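Local coordinates for GTP cyclohydrolase 1 type 2 homolog (Staphylococcus aureus subsp. aureus, PDB 3LNL), which is of unknown function but belongs to the NIF3 family, binds a pair of zinc ions and assembles into a toroid-shaped homohexamer, at residues H110-M115 with Y331-M336. The protein carries 2 engineered substitutions. Sequence-based numbering, arbitrary orientation.
Sequences HGVNMM and YSEYVM. Unlike the reference sequence in segment 110-115: His110 (reference Tyr). With ZN (zinc ion), chain F; ZN (zinc ion), chain G.
Val112 presses one methyl, CG1, against the metal-binding carboxylate of Glu333, 3.7 Å from OE1, and also touches CG of the stem. That methyl lies anti to the backbone N (chi1 176°), a setting that carries it over to the glutamate. Glu333 reaches out with its chain extended beyond CG and bridges the two zinc ions, one oxygen to each: OE1 sits 2.0 Å from the chain G zinc and OE2 2.1 Å from the chain F zinc. Water 3 is a second bridge between the metals, while His68 and Asp106 complete the protein ligands of the first ion and His69 and His330 those of the second. With both oxygens engaged, the carboxylate is fixed in rotation, and Val112 gives its stem an apolar flank.

Around Met336 the packing stays close but becomes largely apolar. The extended chain of Met115 sets SD against CA and CB of Met336, 3.6 Å from CA, whereas Met336 folds its own thioether away from this meeting point. Met115 CB makes an ordinary contact with Val335 CG2. The fit is looser between Val112 CG2 and Met336 CB, 4.3 Å apart, and on the outer side Met115 remains partly exposed.

The contact joins parts of the NIF3 fold 216 residues apart, beside the dinuclear zinc centre. Gly111 takes the N-cap position of helix 112-119, whose first turn packs against Glu333 of the 3-10 segment, Val335 and the start of helix 336-350, all following strand 325-327; helix 103-106 touches Val112 and Met336, and Leu343 of helix 336-350 meets Met115.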
loop_
_atom_site.group_PDB
_atom_site.type_symbol
_atom_site.label_atom_id
_atom_site.label_comp_id
_atom_site.label_asym_id
_atom_site.label_seq_id
_atom_site.Cartn_x
_atom_site.Cartn_y
_atom_site.Cartn_z
ATOM N N HIS B 110 -31.309 -10.912 -14.832
ATOM C CA HIS B 110 -31.573 -11.993 -15.792
ATOM C C HIS B 110 -30.316 -12.710 -16.228
ATOM O O HIS B 110 -30.315 -13.435 -17.217
ATOM C CB HIS B 110 -32.315 -11.436 -17.004
ATOM C CG HIS B 110 -33.558 -10.716 -16.627
ATOM N ND1 HIS B 110 -34.696 -11.375 -16.219
ATOM C CD2 HIS B 110 -33.828 -9.389 -16.533
ATOM C CE1 HIS B 110 -35.633 -10.482 -15.910
ATOM N NE2 HIS B 110 -35.127 -9.271 -16.092
ATOM N N GLY B 111 -29.244 -12.485 -15.476
ATOM C CA GLY B 111 -27.886 -12.946 -15.832
ATOM C C GLY B 111 -27.516 -14.368 -15.424
ATOM O O GLY B 111 -28.390 -15.184 -15.287
ATOM N N VAL B 112 -26.211 -14.648 -15.241
ATOM C CA VAL B 112 -25.693 -16.018 -15.112
ATOM C C VAL B 112 -26.385 -16.840 -13.974
ATOM O O VAL B 112 -26.741 -18.029 -14.124
ATOM C CB VAL B 112 -24.143 -15.988 -14.888
ATOM C CG1 VAL B 112 -23.555 -17.368 -14.646
ATOM C CG2 VAL B 112 -23.456 -15.309 -16.098
ATOM N N ASN B 113 -26.597 -16.187 -12.861
ATOM C CA ASN B 113 -27.158 -16.850 -11.686
ATOM C C ASN B 113 -28.639 -17.077 -11.721
ATOM O O ASN B 113 -29.079 -18.158 -11.338
ATOM C CB ASN B 113 -26.652 -16.175 -10.430
ATOM C CG ASN B 113 -25.144 -16.268 -10.364
ATOM O OD1 ASN B 113 -24.616 -17.360 -10.459
ATOM N ND2 ASN B 113 -24.449 -15.121 -10.338
ATOM N N MET B 114 -29.388 -16.146 -12.323
ATOM C CA MET B 114 -30.804 -16.419 -12.657
ATOM C C MET B 114 -30.875 -17.600 -13.611
ATOM O O MET B 114 -31.712 -18.478 -13.418
ATOM C CB MET B 114 -31.483 -15.188 -13.233
ATOM C CG MET B 114 -32.832 -15.437 -13.897
ATOM S SD MET B 114 -34.010 -15.946 -12.641
ATOM C CE MET B 114 -34.280 -14.405 -11.766
ATOM N N MET B 115 -30.008 -17.623 -14.639
ATOM C CA MET B 115 -29.966 -18.731 -15.600
ATOM C C MET B 115 -29.658 -20.069 -14.954
ATOM O O MET B 115 -30.326 -21.077 -15.235
ATOM C CB MET B 115 -28.926 -18.460 -16.684
ATOM C CG MET B 115 -29.323 -17.320 -17.621
ATOM S SD MET B 115 -27.911 -16.835 -18.560
ATOM C CE MET B 115 -28.453 -15.268 -19.312
ATOM N N TYR B 331 -17.082 -24.292 -15.167
ATOM C CA TYR B 331 -17.612 -24.501 -16.495
ATOM C C TYR B 331 -19.155 -24.458 -16.599
ATOM O O TYR B 331 -19.689 -24.163 -17.686
ATOM C CB TYR B 331 -17.057 -25.783 -17.158
ATOM C CG TYR B 331 -17.447 -25.869 -18.610
ATOM C CD1 TYR B 331 -16.907 -24.972 -19.527
ATOM C CD2 TYR B 331 -18.434 -26.737 -19.032
ATOM C CE1 TYR B 331 -17.324 -24.942 -20.850
ATOM C CE2 TYR B 331 -18.850 -26.751 -20.367
ATOM C CZ TYR B 331 -18.283 -25.814 -21.275
ATOM O OH TYR B 331 -18.671 -25.810 -22.587
ATOM N N SER B 332 -19.876 -24.703 -15.506
ATOM C CA SER B 332 -21.308 -24.577 -15.520
ATOM C C SER B 332 -21.841 -23.181 -15.844
ATOM O O SER B 332 -23.000 -23.066 -16.192
ATOM C CB SER B 332 -21.952 -25.119 -14.270
ATOM O OG SER B 332 -21.817 -26.527 -14.201
ATOM N N GLU B 333 -20.998 -22.157 -15.843
ATOM C CA GLU B 333 -21.388 -20.886 -16.472
ATOM C C GLU B 333 -21.748 -20.993 -17.963
ATOM O O GLU B 333 -22.313 -20.056 -18.528
ATOM C CB GLU B 333 -20.300 -19.845 -16.277
ATOM C CG GLU B 333 -20.115 -19.414 -14.858
ATOM C CD GLU B 333 -19.292 -18.191 -14.776
ATOM O OE1 GLU B 333 -19.889 -17.111 -14.574
ATOM O OE2 GLU B 333 -18.071 -18.288 -15.001
ATOM N N TYR B 334 -21.472 -22.144 -18.595
ATOM C CA TYR B 334 -21.812 -22.315 -20.030
ATOM C C TYR B 334 -23.281 -22.153 -20.317
ATOM O O TYR B 334 -23.652 -21.941 -21.465
ATOM C CB TYR B 334 -21.361 -23.696 -20.583
ATOM C CG TYR B 334 -22.332 -24.788 -20.208
ATOM C CD1 TYR B 334 -23.402 -25.059 -21.022
ATOM C CD2 TYR B 334 -22.209 -25.517 -19.006
ATOM C CE1 TYR B 334 -24.354 -26.024 -20.695
ATOM C CE2 TYR B 334 -23.149 -26.544 -18.678
ATOM C CZ TYR B 334 -24.215 -26.777 -19.528
ATOM O OH TYR B 334 -25.183 -27.706 -19.245
ATOM N N VAL B 335 -24.131 -22.221 -19.285
ATOM C CA VAL B 335 -25.556 -21.983 -19.469
ATOM C C VAL B 335 -25.820 -20.608 -20.037
ATOM O O VAL B 335 -26.898 -20.368 -20.550
ATOM C CB VAL B 335 -26.415 -22.159 -18.126
ATOM C CG1 VAL B 335 -26.295 -23.605 -17.606
ATOM C CG2 VAL B 335 -25.987 -21.147 -17.049
ATOM N N MET B 336 -24.892 -19.663 -19.926
ATOM C CA MET B 336 -25.207 -18.319 -20.442
ATOM C C MET B 336 -25.203 -18.241 -21.977
ATOM O O MET B 336 -25.616 -17.238 -22.539
ATOM C CB MET B 336 -24.366 -17.198 -19.814
ATOM C CG MET B 336 -22.871 -17.260 -19.915
ATOM S SD MET B 336 -22.123 -17.382 -21.565
ATOM C CE MET B 336 -22.602 -15.759 -22.237
HETATM ZN ZN ZN F . -16.346 -17.152 -14.810
HETATM ZN ZN ZN G . -19.284 -15.258 -14.336
HETATM O O HOH W 1 -14.344 -16.162 -14.616
HETATM O O HOH W 2 -16.373 -16.806 -12.611
HETATM O O HOH W 3 -17.227 -15.180 -14.688
HETATM O O HOH W 4 -18.423 -15.773 -12.386
#